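Long-range contacts in TRAS1 ORF2p (Bombyx mori, PDB 1WDU), which is encoded by a telomere-specific non-LTR retrotransposon and, through its N-terminal endonuclease domain, probably cuts the target DNA for insertion: residues Gly67-Gln72 / Ile85-His90; His90-Ile95 / Val108-Arg113. The protein carries 1 engineered substitution. All coordinates share one frame; numbering follows the deposited sequence.

Contact 1: residues Gly67-Gln72 / Ile85-His90; sequences GVRVFQ and IAVFDH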
loop_
_atom_site.group_PDB
_atom_site.type_symbol
_atom_site.label_atom_id
_atom_site.label_comp_id
_atom_site.label_asym_id
_atom_site.label_seq_id
_atom_site.Cartn_x
_atom_site.Cartn_y
_atom_site.Cartn_z
ATOM N N GLY A 67 16.661 -6.200 11.473
ATOM C CA GLY A 67 15.977 -7.483 11.493
ATOM C C GLY A 67 14.626 -7.394 10.806
ATOM O O GLY A 67 13.663 -8.064 11.192
ATOM N N VAL A 68 14.568 -6.566 9.768
ATOM C CA VAL A 68 13.352 -6.337 9.003
ATOM C C VAL A 68 13.360 -7.096 7.687
ATOM O O VAL A 68 14.290 -6.964 6.893
ATOM C CB VAL A 68 13.199 -4.846 8.681
ATOM C CG1 VAL A 68 11.944 -4.616 7.855
ATOM C CG2 VAL A 68 13.178 -4.046 9.964
ATOM N N ARG A 69 12.321 -7.883 7.446
ATOM C CA ARG A 69 12.252 -8.630 6.199
ATOM C C ARG A 69 11.602 -7.751 5.135
ATOM O O ARG A 69 10.533 -7.173 5.355
ATOM C CB ARG A 69 11.471 -9.933 6.405
ATOM C CG ARG A 69 12.109 -10.811 7.473
ATOM C CD ARG A 69 11.644 -12.257 7.460
ATOM N NE ARG A 69 10.335 -12.505 8.068
ATOM C CZ ARG A 69 9.827 -11.832 9.093
ATOM N NH1 ARG A 69 10.512 -10.831 9.634
ATOM N NH2 ARG A 69 8.650 -12.187 9.604
ATOM N N VAL A 70 12.266 -7.629 3.990
ATOM C CA VAL A 70 11.744 -6.811 2.909
ATOM C C VAL A 70 11.490 -7.631 1.654
ATOM O O VAL A 70 12.356 -8.371 1.193
ATOM C CB VAL A 70 12.702 -5.653 2.570
ATOM C CG1 VAL A 70 12.106 -4.791 1.454
ATOM C CG2 VAL A 70 12.949 -4.811 3.812
ATOM N N PHE A 71 10.289 -7.492 1.110
ATOM C CA PHE A 71 9.893 -8.211 -0.094
ATOM C C PHE A 71 9.657 -7.172 -1.159
ATOM O O PHE A 71 8.834 -6.271 -0.992
ATOM C CB PHE A 71 8.634 -9.023 0.191
ATOM C CG PHE A 71 8.795 -9.940 1.357
ATOM C CD1 PHE A 71 8.674 -9.451 2.659
ATOM C CD2 PHE A 71 9.193 -11.264 1.169
ATOM C CE1 PHE A 71 8.957 -10.263 3.757
ATOM C CE2 PHE A 71 9.480 -12.086 2.264
ATOM C CZ PHE A 71 9.364 -11.587 3.556
ATOM N N GLN A 72 10.397 -7.298 -2.251
ATOM C CA GLN A 72 10.330 -6.337 -3.330
ATOM C C GLN A 72 9.698 -6.824 -4.614
ATOM O O GLN A 72 9.597 -8.023 -4.874
ATOM C CB GLN A 72 11.736 -5.841 -3.642
ATOM C CG GLN A 72 12.509 -5.411 -2.415
ATOM C CD GLN A 72 13.898 -4.912 -2.756
ATOM O OE1 GLN A 72 14.638 -5.568 -3.482
ATOM N NE2 GLN A 72 14.260 -3.753 -2.223
ATOM N N ILE A 85 7.266 -4.502 0.428
ATOM C CA ILE A 85 6.542 -4.691 1.662
ATOM C C ILE A 85 7.550 -5.026 2.761
ATOM O O ILE A 85 8.294 -6.004 2.665
ATOM C CB ILE A 85 5.493 -5.811 1.516
ATOM C CG1 ILE A 85 4.419 -5.372 0.510
ATOM C CG2 ILE A 85 4.882 -6.128 2.870
ATOM C CD1 ILE A 85 3.334 -6.411 0.223
ATOM N N ALA A 86 7.587 -4.192 3.793
ATOM C CA ALA A 86 8.500 -4.408 4.914
ATOM C C ALA A 86 7.752 -4.996 6.104
ATOM O O ALA A 86 6.705 -4.490 6.517
ATOM C CB ALA A 86 9.157 -3.093 5.317
ATOM N N VAL A 87 8.288 -6.075 6.650
ATOM C CA VAL A 87 7.684 -6.709 7.805
ATOM C C VAL A 87 8.627 -6.495 8.983
ATOM O O VAL A 87 9.726 -7.050 9.016
ATOM C CB VAL A 87 7.470 -8.220 7.571
ATOM C CG1 VAL A 87 6.810 -8.842 8.791
ATOM C CG2 VAL A 87 6.597 -8.438 6.325
ATOM N N PHE A 88 8.211 -5.663 9.933
ATOM C CA PHE A 88 9.026 -5.380 11.110
ATOM C C PHE A 88 8.765 -6.386 12.232
ATOM O O PHE A 88 9.595 -6.567 13.125
ATOM C CB PHE A 88 8.761 -3.954 11.615
ATOM C CG PHE A 88 8.963 -2.897 10.567
ATOM C CD1 PHE A 88 7.912 -2.513 9.730
ATOM C CD2 PHE A 88 10.215 -2.330 10.372
ATOM C CE1 PHE A 88 8.110 -1.578 8.707
ATOM C CE2 PHE A 88 10.427 -1.399 9.356
ATOM C CZ PHE A 88 9.371 -1.024 8.521
ATOM N N ASP A 89 7.606 -7.036 12.186
ATOM C CA ASP A 89 7.259 -8.024 13.193
ATOM C C ASP A 89 8.071 -9.283 12.906
ATOM O O ASP A 89 7.823 -9.992 11.931
ATOM C CB ASP A 89 5.755 -8.309 13.153
ATOM C CG ASP A 89 5.313 -9.273 14.241
ATOM O OD1 ASP A 89 4.176 -9.128 14.735
ATOM O OD2 ASP A 89 6.091 -10.183 14.592
ATOM N N HIS A 90 9.049 -9.540 13.771
ATOM C CA HIS A 90 9.964 -10.673 13.647
ATOM C C HIS A 90 9.343 -12.073 13.652
ATOM O O HIS A 90 9.865 -12.981 12.996
ATOM C CB HIS A 90 11.029 -10.574 14.754
ATOM C CG HIS A 90 12.092 -11.628 14.682
ATOM N ND1 HIS A 90 11.844 -12.961 14.939
ATOM C CD2 HIS A 90 13.410 -11.545 14.379
ATOM C CE1 HIS A 90 12.961 -13.654 14.798
ATOM N NE2 HIS A 90 13.928 -12.818 14.458
#
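Phe71 meets Val87 on the inner face of a beta hairpin made by strands 69-72 and 83-87. The hairpin lies at one edge of a mixed sheet in the alpha/beta sandwich. Ring atom CE1 of Phe71 lies 3.9 Å from Val87 CG2. Ile85 O sits at the ring edge, in its plane, 3.5 Å from Phe71 CD1. The second sheet covers this face, with Val94 and Val108 packed on the same ring. Four backbone hydrogen bonds hold the register, two between Arg69 and Val87 and two between Phe71 and Ile85. The straightest runs from Val87 N to Arg69 O, 2.8 Å at 173°.

The tight spot is Val68 on Phe88. Val68 CG2 is 3.4 Å from Phe88 CD2, and its CG1 makes an off-centre CH-pi contact with that ring. The loose side is at Val70, which is exposed and comes only to 4.4 Å from Ala86, CG2 to CB.

The Arg69 chain bends at chi3 (-78°), which turns the guanidinium edge to Asp89 O. NH2 gives this oxygen a weak bond of 3.3 Å, and another weak one to Leu92 O. Without the guanidinium, as with an alanine here, Asp89 O and Leu92 O would probably lose a weak donor each, and Val87 CG1 part of its cover. The register thus rests on the four backbone bonds, while the weak arginine bonds probably add only a little at the turn.

Contact 2: residues His90-Ile95 / Val108-Arg113; sequences HDLDVI and VGIRTR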
loop_
_atom_site.group_PDB
_atom_site.type_symbol
_atom_site.label_atom_id
_atom_site.label_comp_id
_atom_site.label_asym_id
_atom_site.label_seq_id
_atom_site.Cartn_x
_atom_site.Cartn_y
_atom_site.Cartn_z
ATOM N N HIS A 90 9.049 -9.540 13.771
ATOM C CA HIS A 90 9.964 -10.673 13.647
ATOM C C HIS A 90 9.343 -12.073 13.652
ATOM O O HIS A 90 9.865 -12.981 12.996
ATOM C CB HIS A 90 11.029 -10.574 14.754
ATOM C CG HIS A 90 12.092 -11.628 14.682
ATOM N ND1 HIS A 90 11.844 -12.961 14.939
ATOM C CD2 HIS A 90 13.410 -11.545 14.379
ATOM C CE1 HIS A 90 12.961 -13.654 14.798
ATOM N NE2 HIS A 90 13.928 -12.818 14.458
ATOM N N ASP A 91 8.234 -12.258 14.365
ATOM C CA ASP A 91 7.615 -13.581 14.453
ATOM C C ASP A 91 6.442 -13.842 13.526
ATOM O O ASP A 91 6.006 -14.984 13.385
ATOM C CB ASP A 91 7.182 -13.868 15.895
ATOM C CG ASP A 91 8.361 -13.979 16.849
ATOM O OD1 ASP A 91 9.320 -14.712 16.533
ATOM O OD2 ASP A 91 8.323 -13.338 17.917
ATOM N N LEU A 92 5.928 -12.794 12.900
ATOM C CA LEU A 92 4.808 -12.934 11.979
ATOM C C LEU A 92 5.119 -13.907 10.836
ATOM O O LEU A 92 6.158 -13.808 10.189
ATOM C CB LEU A 92 4.451 -11.561 11.406
ATOM C CG LEU A 92 3.223 -11.471 10.503
ATOM C CD1 LEU A 92 2.004 -12.039 11.234
ATOM C CD2 LEU A 92 2.995 -10.010 10.116
ATOM N N ASP A 93 4.217 -14.851 10.600
ATOM C CA ASP A 93 4.385 -15.824 9.524
ATOM C C ASP A 93 4.174 -15.122 8.181
ATOM O O ASP A 93 3.186 -14.413 7.978
ATOM C CB ASP A 93 3.371 -16.968 9.675
ATOM C CG ASP A 93 3.919 -18.141 10.480
ATOM O OD1 ASP A 93 4.583 -17.902 11.510
ATOM O OD2 ASP A 93 3.678 -19.305 10.085
ATOM N N VAL A 94 5.104 -15.337 7.261
ATOM C CA VAL A 94 5.035 -14.712 5.951
ATOM C C VAL A 94 5.127 -15.715 4.803
ATOM O O VAL A 94 5.839 -16.720 4.887
ATOM C CB VAL A 94 6.173 -13.667 5.797
ATOM C CG1 VAL A 94 6.278 -13.206 4.359
ATOM C CG2 VAL A 94 5.913 -12.488 6.720
ATOM N N ILE A 95 4.394 -15.439 3.732
ATOM C CA ILE A 95 4.420 -16.294 2.560
ATOM C C ILE A 95 4.522 -15.432 1.309
ATOM O O ILE A 95 3.762 -14.478 1.140
ATOM C CB ILE A 95 3.166 -17.201 2.477
ATOM C CG1 ILE A 95 2.988 -17.703 1.043
ATOM C CG2 ILE A 95 1.942 -16.458 2.969
ATOM C CD1 ILE A 95 1.908 -18.726 0.900
ATOM N N VAL A 108 2.249 -10.291 -0.718
ATOM C CA VAL A 108 2.754 -11.089 0.385
ATOM C C VAL A 108 1.660 -11.431 1.377
ATOM O O VAL A 108 0.875 -10.561 1.761
ATOM C CB VAL A 108 3.884 -10.331 1.115
ATOM C CG1 VAL A 108 3.883 -10.665 2.588
ATOM C CG2 VAL A 108 5.222 -10.683 0.483
ATOM N N GLY A 109 1.612 -12.698 1.786
ATOM C CA GLY A 109 0.626 -13.119 2.763
ATOM C C GLY A 109 1.218 -13.108 4.168
ATOM O O GLY A 109 2.418 -13.332 4.339
ATOM N N ILE A 110 0.388 -12.799 5.162
ATOM C CA ILE A 110 0.798 -12.806 6.566
ATOM C C ILE A 110 -0.208 -13.707 7.271
ATOM O O ILE A 110 -1.400 -13.708 6.944
ATOM C CB ILE A 110 0.772 -11.403 7.233
ATOM C CG1 ILE A 110 -0.584 -10.729 7.010
ATOM C CG2 ILE A 110 1.929 -10.546 6.711
ATOM C CD1 ILE A 110 -0.667 -9.352 7.654
ATOM N N ARG A 111 0.264 -14.470 8.244
ATOM C CA ARG A 111 -0.604 -15.406 8.933
ATOM C C ARG A 111 -0.394 -15.435 10.439
ATOM O O ARG A 111 0.730 -15.309 10.921
ATOM C CB ARG A 111 -0.368 -16.799 8.335
ATOM C CG ARG A 111 -1.090 -17.942 9.010
ATOM C CD ARG A 111 -0.486 -19.262 8.550
ATOM N NE ARG A 111 -0.931 -20.399 9.353
ATOM C CZ ARG A 111 -2.149 -20.933 9.294
ATOM N NH1 ARG A 111 -3.056 -20.435 8.461
ATOM N NH2 ARG A 111 -2.459 -21.967 10.070
ATOM N N THR A 112 -1.497 -15.583 11.166
ATOM C CA THR A 112 -1.506 -15.683 12.628
ATOM C C THR A 112 -2.650 -16.643 12.967
ATOM O O THR A 112 -3.396 -17.056 12.075
ATOM C CB THR A 112 -1.790 -14.324 13.321
ATOM O OG1 THR A 112 -3.097 -13.858 12.963
ATOM C CG2 THR A 112 -0.758 -13.288 12.918
ATOM N N ARG A 113 -2.788 -17.005 14.242
ATOM C CA ARG A 113 -3.866 -17.910 14.658
ATOM C C ARG A 113 -5.210 -17.315 14.245
ATOM O O ARG A 113 -6.110 -18.023 13.788
ATOM C CB ARG A 113 -3.873 -18.101 16.183
ATOM C CG ARG A 113 -3.127 -19.327 16.718
ATOM C CD ARG A 113 -1.638 -19.072 16.890
ATOM N NE ARG A 113 -1.088 -19.829 18.016
ATOM C CZ ARG A 113 0.167 -19.725 18.448
ATOM N NH1 ARG A 113 1.012 -18.896 17.845
ATOM N NH2 ARG A 113 0.573 -20.436 19.495
#
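Leu92 and Ile110 form the apolar centre of a beta hairpin. Its strands, 93-96 and 105-111, run antiparallel in the second sheet of the four-layered alpha/beta sandwich, a DNase I-like fold. Leu92 comes just before its strand. Its CG stands anti to the backbone N (chi1 -175°), and the two methyls fork over different partners. CD2 meets Ile110 CG2 at 3.6 Å. CD1 meets Thr112 CG2 at 3.5 Å.

Further along, Val94 shares this face with Ile110. It reaches diagonally to Val108, with the two CG1 methyls 3.9 Å apart. Phe71 of the other sheet packs on both valines, so this face is turned into the sandwich. Ile110 also touches Ile117 and Leu119 of the next strand.

The backbone bonds join the pairs whose side chains, Asp93, Arg111 and Ile95, point to the opposite face. Gly109 N gives to Ile95 O at 2.9 Å and 164°, and Ile95 N gives back to Gly109 O. One more bond joins Arg111 N to Asp93 O, also 2.9 Å. Ile95 CG2 lies 3.6 Å from Gly109 CA, where a beta carbon on that residue would clash with it.

The polar edge lies at Asp93 and Arg111, both exposed to solvent. Within this bridged pair the two CB atoms touch, at 4.0 Å. Their charged ends do not meet. The Arg111 chain runs extended from CG to NE, and its NH1 makes a salt bridge to Glu116 OE1 on the following strand. On the way its NE stays 4.8 Å from Asp93 OD2.

Overall arrangement
After strand 20-26, helix 31-44 and strand 48-52, the chain reaches strand 69-72, and contact 1 closes the ten-residue loop 73-82 that leads back to strand 83-87. The chain then turns through His90, which both contacts share. Asp89 OD2 holds this turn by accepting bonds from Asp91 N and Leu92 N. Strand 93-96 follows, and contact 2 closes the eight-residue loop 97-104 before strand 105-111. The two hairpins stand in series; they neither nest nor cross. Contact 1 belongs to one sheet and contact 2 to the other, so the turn carries the chain between sheets. Their centres are 10 Å apart, and Phe71 CZ touches Val94 CG1 at 3.6 Å across the sandwich.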